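Local coordinates for Na Glutathione S-transferase 1 (Necator americanus, PDB 4OFM), which probably conjugates glutathione to electrophilic compounds and binds glutathione at a site completed by the second subunit of its dimer, at residues K5-A10 and V32-E37; D45-Q50 and Q60-L65; G146-D151 and K182-K187. One frame throughout, in Å; residues are numbered along the deposited sequence.

How the contacts relate
From the N terminus, contact 1 comes first: 5-10 pairs with 32-37 after the chain has run through helix 16-24, closing the first beta-alpha-beta unit of the thioredoxin-like domain. Contact 2 opens after helix 36-42, where the loop 45-50 meets 60-65, closing the loop of chain that holds strand 53-56 and leads into strand 59-62. Contact 3 lies in the helical domain, joining the loop 146-151 to helix 179-189, with helix 155-170 intervening along the chain. The three follow one another in sequence, with no nesting or crossing. Contacts 1 and 2, their centres about 13 Å apart, share a sheet and both touch glutathione; contact 3 is centred about 30 Å from either.

Contact 1: K5-A10 and V32-E37; sequences KLTYFA and VRLDKE. With GSH (glutathione), chain F.
Leu6 and Tyr8 of strand 4-9 bond through their backbones to Val32 and Leu34 of strand 30-34, which runs parallel to it, the short segments being 26° apart. Val32 N donates to Leu6 O at 2.8 Å, Tyr8 N donates to Val32 O at 3.0 Å, and Leu34 N reaches Tyr8 O at 3.0 Å. Val32 thus uses both its N and its O on the neighbouring strand, as parallel pairing demands.

The apolar contacts lie on the face carrying Thr7 and Val32, which sit alongside each other and point the same way. In Thr7, chi1 of -60° puts OG1 beside the backbone nitrogen, alongside Val32 CB, and CG2 anti to that nitrogen, where CG2 of Thr7 meets Leu34 CD2 at 3.8 Å. The extended Lys5 chain lays CG and CE against Val32 CG2. On the opposite face, where Tyr8 and Arg33 project, the two polar ends go elsewhere: Tyr8 OH accepts from Ala14 N, and the Arg33 guanidinium forms a salt bridge with Asp31.

Phe9 links the strand pair to the ligand. Its ring edge carries CD1 of Phe9 toward Leu34 O at 3.5 Å and CE2 toward CB2 of glutathione at 3.3 Å, both near the ring plane; Phe39 adds an edge-to-face partner. Past the pair, Asp35, at the N-cap of helix 36-42, accepts a weak bond from Glu37 N, and another from Gln38 N, through OD2.

The chemistry is that of the first beta-alpha-beta unit of a thioredoxin-like domain: backbone bonds fix the strand register, while the edge of the Phe9 ring borders the cysteinyl part of glutathione.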
loop_
_atom_site.group_PDB
_atom_site.type_symbol
_atom_site.label_atom_id
_atom_site.label_comp_id
_atom_site.label_asym_id
_atom_site.label_seq_id
_atom_site.Cartn_x
_atom_site.Cartn_y
_atom_site.Cartn_z
ATOM N N LYS B 5 13.017 -15.020 8.790
ATOM C CA LYS B 5 12.335 -16.119 8.142
ATOM C C LYS B 5 11.243 -15.589 7.217
ATOM O O LYS B 5 10.222 -15.079 7.674
ATOM C CB LYS B 5 11.758 -17.049 9.187
ATOM C CG LYS B 5 10.914 -18.178 8.644
ATOM C CD LYS B 5 10.436 -18.998 9.817
ATOM C CE LYS B 5 9.333 -19.979 9.455
ATOM N NZ LYS B 5 8.701 -20.609 10.655
ATOM N N LEU B 6 11.487 -15.658 5.920
ATOM C CA LEU B 6 10.469 -15.303 4.961
ATOM C C LEU B 6 9.641 -16.527 4.641
ATOM O O LEU B 6 10.179 -17.524 4.200
ATOM C CB LEU B 6 11.092 -14.770 3.690
ATOM C CG LEU B 6 10.098 -14.266 2.651
ATOM C CD1 LEU B 6 9.373 -13.047 3.171
ATOM C CD2 LEU B 6 10.801 -13.936 1.347
ATOM N N THR B 7 8.331 -16.436 4.855
ATOM C CA THR B 7 7.424 -17.511 4.533
ATOM C C THR B 7 6.511 -17.075 3.413
ATOM O O THR B 7 5.901 -16.016 3.480
ATOM C CB THR B 7 6.557 -17.886 5.736
ATOM O OG1 THR B 7 7.410 -18.306 6.826
ATOM C CG2 THR B 7 5.611 -19.018 5.357
ATOM N N TYR B 8 6.451 -17.875 2.359
ATOM C CA TYR B 8 5.695 -17.515 1.149
ATOM C C TYR B 8 5.541 -18.767 0.290
ATOM O O TYR B 8 6.000 -19.832 0.672
ATOM C CB TYR B 8 6.395 -16.383 0.372
ATOM C CG TYR B 8 5.535 -15.739 -0.688
ATOM C CD1 TYR B 8 4.236 -15.307 -0.398
ATOM C CD2 TYR B 8 6.001 -15.575 -1.982
ATOM C CE1 TYR B 8 3.405 -14.768 -1.373
ATOM C CE2 TYR B 8 5.186 -15.017 -2.959
ATOM C CZ TYR B 8 3.882 -14.616 -2.644
ATOM O OH TYR B 8 3.091 -14.048 -3.604
ATOM N N PHE B 9 4.835 -18.659 -0.824
ATOM C CA PHE B 9 4.681 -19.787 -1.762
ATOM C C PHE B 9 5.950 -20.019 -2.577
ATOM O O PHE B 9 6.887 -19.209 -2.535
ATOM C CB PHE B 9 3.465 -19.564 -2.661
ATOM C CG PHE B 9 2.160 -19.571 -1.911
ATOM C CD1 PHE B 9 1.804 -20.662 -1.119
ATOM C CD2 PHE B 9 1.272 -18.518 -1.988
ATOM C CE1 PHE B 9 0.569 -20.703 -0.443
ATOM C CE2 PHE B 9 0.048 -18.555 -1.303
ATOM C CZ PHE B 9 -0.307 -19.647 -0.539
ATOM N N ALA B 10 5.986 -21.141 -3.287
ATOM C CA ALA B 10 7.122 -21.479 -4.142
ATOM C C ALA B 10 7.054 -20.689 -5.433
ATOM O O ALA B 10 6.891 -21.253 -6.497
ATOM C CB ALA B 10 7.163 -22.966 -4.421
ATOM N N VAL B 32 11.309 -19.931 3.373
ATOM C CA VAL B 32 10.363 -21.036 3.475
ATOM C C VAL B 32 9.326 -20.948 2.350
ATOM O O VAL B 32 8.587 -19.970 2.256
ATOM C CB VAL B 32 9.642 -21.031 4.831
ATOM C CG1 VAL B 32 8.717 -22.223 4.946
ATOM C CG2 VAL B 32 10.648 -21.029 5.975
ATOM N N ARG B 33 9.271 -21.989 1.521
ATOM C CA ARG B 33 8.322 -22.060 0.432
ATOM C C ARG B 33 7.329 -23.176 0.671
ATOM O O ARG B 33 7.716 -24.324 0.896
ATOM C CB ARG B 33 9.058 -22.273 -0.860
ATOM C CG ARG B 33 10.064 -21.185 -1.091
ATOM C CD ARG B 33 10.932 -21.444 -2.282
ATOM N NE ARG B 33 11.815 -20.299 -2.415
ATOM C CZ ARG B 33 11.928 -19.522 -3.484
ATOM N NH1 ARG B 33 11.233 -19.761 -4.588
ATOM N NH2 ARG B 33 12.782 -18.495 -3.451
ATOM N N LEU B 34 6.046 -22.825 0.675
ATOM C CA LEU B 34 4.981 -23.754 1.047
ATOM C C LEU B 34 4.145 -24.159 -0.142
ATOM O O LEU B 34 3.946 -23.382 -1.074
ATOM C CB LEU B 34 4.030 -23.118 2.074
ATOM C CG LEU B 34 4.280 -23.098 3.568
ATOM C CD1 LEU B 34 5.751 -22.963 3.787
ATOM C CD2 LEU B 34 3.503 -22.003 4.295
ATOM N N ASP B 35 3.603 -25.368 -0.058
ATOM C CA ASP B 35 2.537 -25.803 -0.979
ATOM C C ASP B 35 1.186 -25.430 -0.377
ATOM O O ASP B 35 1.111 -25.017 0.780
ATOM C CB ASP B 35 2.578 -27.310 -1.227
ATOM C CG ASP B 35 2.443 -28.112 0.064
ATOM O OD1 ASP B 35 3.409 -28.140 0.843
ATOM O OD2 ASP B 35 1.390 -28.711 0.318
ATOM N N LYS B 36 0.134 -25.591 -1.165
ATOM C CA LYS B 36 -1.228 -25.326 -0.713
ATOM C C LYS B 36 -1.552 -25.942 0.622
ATOM O O LYS B 36 -2.152 -25.306 1.473
ATOM C CB LYS B 36 -2.237 -25.944 -1.696
ATOM C CG LYS B 36 -3.706 -26.008 -1.301
ATOM C CD LYS B 36 -4.536 -26.568 -2.464
ATOM C CE LYS B 36 -4.219 -28.058 -2.757
ATOM N NZ LYS B 36 -4.527 -28.498 -4.153
ATOM N N GLU B 37 -1.218 -27.213 0.769
ATOM C CA GLU B 37 -1.610 -27.975 1.944
ATOM C C GLU B 37 -0.856 -27.525 3.215
ATOM O O GLU B 37 -1.454 -27.427 4.288
ATOM C CB GLU B 37 -1.465 -29.482 1.637
ATOM C CG GLU B 37 -2.284 -29.933 0.390
ATOM C CD GLU B 37 -3.819 -29.875 0.549
ATOM O OE1 GLU B 37 -4.336 -29.252 1.512
ATOM O OE2 GLU B 37 -4.522 -30.466 -0.309
HETATM N N1 GSH F . -1.546 -7.587 0.217
HETATM C CA1 GSH F . -1.111 -8.974 0.388
HETATM C C1 GSH F . 0.399 -9.087 0.521
HETATM O O11 GSH F . 0.835 -9.990 1.278
HETATM O O12 GSH F . 1.164 -8.300 -0.105
HETATM C CB1 GSH F . -1.639 -9.834 -0.772
HETATM C CG1 GSH F . -0.884 -11.163 -0.860
HETATM C CD1 GSH F . -1.802 -12.319 -1.222
HETATM O OE1 GSH F . -2.962 -12.093 -1.500
HETATM N N2 GSH F . -1.271 -13.554 -1.178
HETATM C CA2 GSH F . -2.046 -14.774 -1.351
HETATM C C2 GSH F . -2.201 -15.523 -0.044
HETATM O O2 GSH F . -1.431 -15.356 0.877
HETATM C CB2 GSH F . -1.411 -15.736 -2.356
HETATM S SG2 GSH F . -1.839 -15.400 -4.075
HETATM N N3 GSH F . -3.208 -16.388 0.065
HETATM C CA3 GSH F . -4.174 -16.604 -1.001
HETATM C C3 GSH F . -5.499 -16.949 -0.377
HETATM O O31 GSH F . -5.551 -18.000 0.299
HETATM O O32 GSH F . -6.463 -16.169 -0.536
#

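Contact 2: D45-Q50 and Q60-L65; sequences DLPFGQ and QLAQSL. With GSH (glutathione), chain F.
Gln60 reaches from strand 59-62 to the loop 45-50 with its side chain extended beyond CG, and Gln60 NE2 donates to Asp45 O at 3.0 Å. The bond is fairly straight (159°), and the carbonyl oxygen lies in the amide plane. The Leu46 side chain crosses that of Gln60 at about a right angle, and its CD2 touches OE1.

Ala62 is the apolar meeting point. Its CB is approached by Pro47 CG at 4.0 Å and by Phe48 CD2 at 3.7 Å. The Phe48 ring is set by a first torsion that leaves CG beside the backbone nitrogen, and Phe48 CE2 also comes to 4.1 Å from Gln63 CG; ring and amide planes there stand 51° apart. A type I turn from Leu46 to Gly49 presents Pro47 and Phe48 to the strand.

Gln63 folds back at its second torsion (chi2 -69°), which brings OE1 to glutathione N1 at 2.7 Å. Its NE2 is bonded to Gln94 and Asp97 of the second subunit, which fixes the amide's rotation. Ser64 OG donates to glutathione O12 at 2.7 Å, and Ser64 N adds a weak bond to the same oxygen. Gln63 and Ser64, at the start of helix 64-75, thereby hold the gamma-glutamyl end in the glutathione site of the thioredoxin-like domain; at the other end, Gln50 NE2 bonds weakly to O32.

Along the chain the loop follows helix 36-42 and precedes strand 53-56, on whose Val53 Pro47 packs, while 60-65 passes from the outer strand 59-62 into helix 64-75, whose Leu65 packs against helix 82-101.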
loop_
_atom_site.group_PDB
_atom_site.type_symbol
_atom_site.label_atom_id
_atom_site.label_comp_id
_atom_site.label_asym_id
_atom_site.label_seq_id
_atom_site.Cartn_x
_atom_site.Cartn_y
_atom_site.Cartn_z
ATOM N N ASP B 45 -2.650 -18.857 11.959
ATOM C CA ASP B 45 -1.718 -18.230 12.901
ATOM C C ASP B 45 -0.983 -17.068 12.261
ATOM O O ASP B 45 -0.028 -16.545 12.845
ATOM C CB ASP B 45 -0.702 -19.270 13.402
ATOM C CG ASP B 45 -1.374 -20.530 13.931
ATOM O OD1 ASP B 45 -2.332 -20.404 14.711
ATOM O OD2 ASP B 45 -0.978 -21.638 13.522
ATOM N N LEU B 46 -1.380 -16.710 11.040
ATOM C CA LEU B 46 -0.780 -15.623 10.311
ATOM C C LEU B 46 -1.613 -14.395 10.597
ATOM O O LEU B 46 -2.822 -14.494 10.759
ATOM C CB LEU B 46 -0.743 -15.934 8.809
ATOM C CG LEU B 46 -0.023 -17.232 8.417
ATOM C CD1 LEU B 46 -0.018 -17.392 6.915
ATOM C CD2 LEU B 46 1.418 -17.297 8.926
ATOM N N PRO B 47 -0.979 -13.219 10.671
ATOM C CA PRO B 47 -1.734 -12.084 11.173
ATOM C C PRO B 47 -2.994 -11.756 10.346
ATOM O O PRO B 47 -4.033 -11.479 10.928
ATOM C CB PRO B 47 -0.719 -10.945 11.170
ATOM C CG PRO B 47 0.618 -11.588 10.994
ATOM C CD PRO B 47 0.380 -12.846 10.239
ATOM N N PHE B 48 -2.914 -11.800 9.018
ATOM C CA PHE B 48 -4.113 -11.614 8.161
ATOM C C PHE B 48 -4.523 -12.833 7.299
ATOM O O PHE B 48 -5.161 -12.684 6.287
ATOM C CB PHE B 48 -3.955 -10.381 7.251
ATOM C CG PHE B 48 -3.460 -9.142 7.954
ATOM C CD1 PHE B 48 -4.268 -8.464 8.843
ATOM C CD2 PHE B 48 -2.202 -8.641 7.691
ATOM C CE1 PHE B 48 -3.832 -7.311 9.465
ATOM C CE2 PHE B 48 -1.735 -7.513 8.345
ATOM C CZ PHE B 48 -2.560 -6.845 9.227
ATOM N N GLY B 49 -4.125 -14.029 7.692
ATOM C CA GLY B 49 -4.483 -15.241 6.960
ATOM C C GLY B 49 -3.838 -15.437 5.611
ATOM O O GLY B 49 -4.268 -16.295 4.838
ATOM N N GLN B 50 -2.786 -14.661 5.330
ATOM C CA GLN B 50 -2.108 -14.651 4.024
ATOM C C GLN B 50 -0.578 -14.549 4.132
ATOM O O GLN B 50 -0.018 -14.347 5.213
ATOM C CB GLN B 50 -2.669 -13.548 3.136
ATOM C CG GLN B 50 -4.125 -13.802 2.744
ATOM C CD GLN B 50 -4.614 -12.991 1.541
ATOM O OE1 GLN B 50 -4.728 -11.774 1.619
ATOM N NE2 GLN B 50 -4.960 -13.670 0.445
ATOM N N GLN B 60 6.279 -11.867 14.091
ATOM C CA GLN B 60 5.659 -11.894 12.798
ATOM C C GLN B 60 5.265 -10.530 12.221
ATOM O O GLN B 60 4.669 -9.690 12.914
ATOM C CB GLN B 60 4.383 -12.734 12.881
ATOM C CG GLN B 60 4.593 -14.218 12.958
ATOM C CD GLN B 60 3.274 -14.951 12.743
ATOM O OE1 GLN B 60 3.100 -15.621 11.741
ATOM N NE2 GLN B 60 2.315 -14.773 13.651
ATOM N N LEU B 61 5.524 -10.360 10.911
ATOM C CA LEU B 61 5.190 -9.145 10.155
ATOM C C LEU B 61 4.633 -9.500 8.769
ATOM O O LEU B 61 5.341 -10.049 7.941
ATOM C CB LEU B 61 6.438 -8.263 10.007
ATOM C CG LEU B 61 6.348 -7.007 9.132
ATOM C CD1 LEU B 61 5.392 -5.980 9.735
ATOM C CD2 LEU B 61 7.724 -6.407 8.929
ATOM N N ALA B 62 3.363 -9.174 8.519
ATOM C CA ALA B 62 2.702 -9.463 7.236
ATOM C C ALA B 62 2.728 -8.260 6.303
ATOM O O ALA B 62 3.277 -7.211 6.638
ATOM C CB ALA B 62 1.271 -9.907 7.471
ATOM N N GLN B 63 2.175 -8.466 5.116
ATOM C CA GLN B 63 2.032 -7.476 4.061
ATOM C C GLN B 63 3.354 -7.153 3.444
ATOM O O GLN B 63 4.180 -6.462 4.035
ATOM C CB GLN B 63 1.306 -6.204 4.544
ATOM C CG GLN B 63 -0.205 -6.354 4.731
ATOM C CD GLN B 63 -0.977 -6.540 3.443
ATOM O OE1 GLN B 63 -0.418 -6.454 2.359
ATOM N NE2 GLN B 63 -2.285 -6.786 3.557
ATOM N N SER B 64 3.529 -7.615 2.205
ATOM C CA SER B 64 4.758 -7.445 1.421
ATOM C C SER B 64 5.338 -6.029 1.426
ATOM O O SER B 64 6.534 -5.871 1.553
ATOM C CB SER B 64 4.517 -7.868 -0.021
ATOM O OG SER B 64 3.489 -7.104 -0.617
ATOM N N LEU B 65 4.528 -5.010 1.197
ATOM C CA LEU B 65 5.047 -3.642 1.162
ATOM C C LEU B 65 5.648 -3.266 2.504
ATOM O O LEU B 65 6.732 -2.650 2.553
ATOM C CB LEU B 65 3.968 -2.623 0.764
ATOM C CG LEU B 65 3.437 -2.688 -0.680
ATOM C CD1 LEU B 65 2.333 -1.669 -0.957
ATOM C CD2 LEU B 65 4.575 -2.525 -1.660
HETATM N N1 GSH F . -1.546 -7.587 0.217
HETATM C CA1 GSH F . -1.111 -8.974 0.388
HETATM C C1 GSH F . 0.399 -9.087 0.521
HETATM O O11 GSH F . 0.835 -9.990 1.278
HETATM O O12 GSH F . 1.164 -8.300 -0.105
HETATM C CB1 GSH F . -1.639 -9.834 -0.772
HETATM C CG1 GSH F . -0.884 -11.163 -0.860
HETATM C CD1 GSH F . -1.802 -12.319 -1.222
HETATM O OE1 GSH F . -2.962 -12.093 -1.500
HETATM N N2 GSH F . -1.271 -13.554 -1.178
HETATM C CA2 GSH F . -2.046 -14.774 -1.351
HETATM C C2 GSH F . -2.201 -15.523 -0.044
HETATM O O2 GSH F . -1.431 -15.356 0.877
HETATM C CB2 GSH F . -1.411 -15.736 -2.356
HETATM S SG2 GSH F . -1.839 -15.400 -4.075
HETATM N N3 GSH F . -3.208 -16.388 0.065
HETATM C CA3 GSH F . -4.174 -16.604 -1.001
HETATM C C3 GSH F . -5.499 -16.949 -0.377
HETATM O O31 GSH F . -5.551 -18.000 0.299
HETATM O O32 GSH F . -6.463 -16.169 -0.536
#

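Contact 3: G146-D151 and K182-K187; sequences GFLVGD and KEHMEK
The loop 146-151 passes the flank of helix 179-189 with its backbone nearest at Gly146, where Gly146 CA lies 6.7 Å from His184 CA and a positive phi of 102° turns the chain into Phe147 and Leu148. The pairing belongs to the all-helical C-terminal domain of the glutathione S-transferase fold, where the loop between helices 117-141 and 155-170 meets a later helix. No hydrogen bond joins the two segments; the packing rests on van der Waals contacts of side chains with one another and with the Gly146 carbonyl, and on the contact of Lys187 with the Phe147 ring.

His184 and Lys187, three residues apart on the helix, both direct their side chains at the loop. The His184 ring stands with its edge toward Gly146 O, which lies near the ring plane, 3.7 Å from His184 CD2. Leu148 crosses the ring at about a right angle, bringing Leu148 CG to His184 NE2 at 3.7 Å, with CD1 also close by. That nitrogen is nevertheless bonded to Asp157 OD1 of helix 155-170, and the same oxygen is bonded to Leu148 N. One carboxylate oxygen therefore holds both the imidazole and the loop backbone, which fixes the turn of the ring, while the rest of the Leu148 side chain packs among helices 82-101, 117-141 and 155-170.

Glu183 bends at its second torsion and sets OE2 near Gly146 O, two acceptors that do not bond. Lys187 runs past Gly146, with CD near its carbonyl, before reaching Phe147. A bend at chi4 (63°) sets Lys187 NZ in an off-centre cation-pi contact, 4.5 Å from the Phe147 ring centroid. The methylene before it sits lower over the same ring: CE of Lys187 is 3.6 Å from the Phe147 centroid, in a CH-pi contact over the face.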
loop_
_atom_site.group_PDB
_atom_site.type_symbol
_atom_site.label_atom_id
_atom_site.label_comp_id
_atom_site.label_asym_id
_atom_site.label_seq_id
_atom_site.Cartn_x
_atom_site.Cartn_y
_atom_site.Cartn_z
ATOM N N GLY B 146 20.155 7.435 -12.401
ATOM C CA GLY B 146 19.676 6.228 -13.046
ATOM C C GLY B 146 18.717 5.414 -12.180
ATOM O O GLY B 146 18.017 4.549 -12.706
ATOM N N PHE B 147 18.654 5.709 -10.873
ATOM C CA PHE B 147 17.705 5.047 -9.974
ATOM C C PHE B 147 16.380 5.821 -9.924
ATOM O O PHE B 147 16.326 7.010 -10.256
ATOM C CB PHE B 147 18.305 4.888 -8.562
ATOM C CG PHE B 147 19.610 4.147 -8.528
ATOM C CD1 PHE B 147 19.649 2.782 -8.721
ATOM C CD2 PHE B 147 20.806 4.819 -8.294
ATOM C CE1 PHE B 147 20.864 2.079 -8.674
ATOM C CE2 PHE B 147 22.020 4.131 -8.255
ATOM C CZ PHE B 147 22.051 2.761 -8.453
ATOM N N LEU B 148 15.295 5.171 -9.516
ATOM C CA LEU B 148 13.955 5.844 -9.555
ATOM C C LEU B 148 13.875 7.047 -8.634
ATOM O O LEU B 148 13.237 8.036 -8.978
ATOM C CB LEU B 148 12.813 4.864 -9.252
ATOM C CG LEU B 148 12.616 3.798 -10.328
ATOM C CD1 LEU B 148 11.820 2.625 -9.813
ATOM C CD2 LEU B 148 11.951 4.364 -11.571
ATOM N N VAL B 149 14.559 6.954 -7.494
ATOM C CA VAL B 149 14.639 8.017 -6.483
ATOM C C VAL B 149 16.080 8.172 -5.919
ATOM O O VAL B 149 16.769 7.212 -5.620
ATOM C CB VAL B 149 13.704 7.714 -5.302
ATOM C CG1 VAL B 149 13.638 8.902 -4.344
ATOM C CG2 VAL B 149 12.312 7.330 -5.782
ATOM N N GLY B 150 16.508 9.418 -5.794
ATOM C CA GLY B 150 17.809 9.769 -5.268
ATOM C C GLY B 150 18.997 9.322 -6.077
ATOM O O GLY B 150 18.867 8.970 -7.256
ATOM N N ASP B 151 20.155 9.260 -5.401
ATOM C CA ASP B 151 21.400 8.844 -6.036
ATOM C C ASP B 151 21.846 7.418 -5.663
ATOM O O ASP B 151 23.032 7.101 -5.798
ATOM C CB ASP B 151 22.553 9.867 -5.858
ATOM C CG ASP B 151 22.473 10.718 -4.557
ATOM O OD1 ASP B 151 21.591 11.597 -4.497
ATOM O OD2 ASP B 151 23.356 10.586 -3.659
ATOM N N LYS B 182 13.934 0.061 -19.994
ATOM C CA LYS B 182 14.770 -1.079 -20.356
ATOM C C LYS B 182 16.104 -0.904 -19.629
ATOM O O LYS B 182 16.552 -1.809 -18.919
ATOM C CB LYS B 182 14.918 -1.077 -21.880
ATOM C CG LYS B 182 15.098 -2.416 -22.605
ATOM C CD LYS B 182 16.523 -2.514 -23.100
ATOM C CE LYS B 182 16.839 -3.898 -23.675
ATOM N NZ LYS B 182 18.200 -3.993 -24.269
ATOM N N GLU B 183 16.684 0.288 -19.775
ATOM C CA GLU B 183 17.907 0.688 -19.109
ATOM C C GLU B 183 17.867 0.413 -17.626
ATOM O O GLU B 183 18.756 -0.250 -17.091
ATOM C CB GLU B 183 18.101 2.198 -19.293
ATOM C CG GLU B 183 19.071 2.885 -18.243
ATOM C CD GLU B 183 18.393 3.606 -17.010
ATOM O OE1 GLU B 183 17.233 4.077 -17.119
ATOM O OE2 GLU B 183 19.051 3.714 -15.910
ATOM N N HIS B 184 16.843 0.935 -16.961
ATOM C CA HIS B 184 16.681 0.736 -15.540
ATOM C C HIS B 184 16.718 -0.748 -15.186
ATOM O O HIS B 184 17.462 -1.150 -14.311
ATOM C CB HIS B 184 15.370 1.354 -15.052
ATOM C CG HIS B 184 15.095 1.122 -13.590
ATOM N ND1 HIS B 184 14.285 0.102 -13.133
ATOM C CD2 HIS B 184 15.506 1.785 -12.493
ATOM C CE1 HIS B 184 14.206 0.158 -11.821
ATOM N NE2 HIS B 184 14.934 1.172 -11.411
ATOM N N MET B 185 15.894 -1.548 -15.855
ATOM C CA MET B 185 15.815 -2.992 -15.587
ATOM C C MET B 185 17.201 -3.642 -15.642
ATOM O O MET B 185 17.555 -4.431 -14.775
ATOM C CB MET B 185 14.877 -3.691 -16.591
ATOM C CG MET B 185 14.778 -5.207 -16.396
ATOM S SD MET B 185 13.839 -6.058 -17.669
ATOM C CE MET B 185 14.835 -5.769 -19.126
ATOM N N GLU B 186 17.969 -3.276 -16.661
ATOM C CA GLU B 186 19.316 -3.815 -16.845
ATOM C C GLU B 186 20.286 -3.309 -15.817
ATOM O O GLU B 186 21.038 -4.078 -15.259
ATOM C CB GLU B 186 19.827 -3.502 -18.247
ATOM C CG GLU B 186 19.117 -4.378 -19.309
ATOM C CD GLU B 186 19.106 -3.839 -20.763
ATOM O OE1 GLU B 186 19.026 -2.602 -21.044
ATOM O OE2 GLU B 186 19.121 -4.700 -21.672
ATOM N N LYS B 187 20.242 -2.018 -15.548
ATOM C CA LYS B 187 21.137 -1.410 -14.565
ATOM C C LYS B 187 21.056 -2.112 -13.209
ATOM O O LYS B 187 22.078 -2.539 -12.642
ATOM C CB LYS B 187 20.793 0.075 -14.404
ATOM C CG LYS B 187 21.727 0.855 -13.486
ATOM C CD LYS B 187 21.039 2.086 -12.927
ATOM C CE LYS B 187 21.879 2.695 -11.819
ATOM N NZ LYS B 187 23.207 3.168 -12.304
#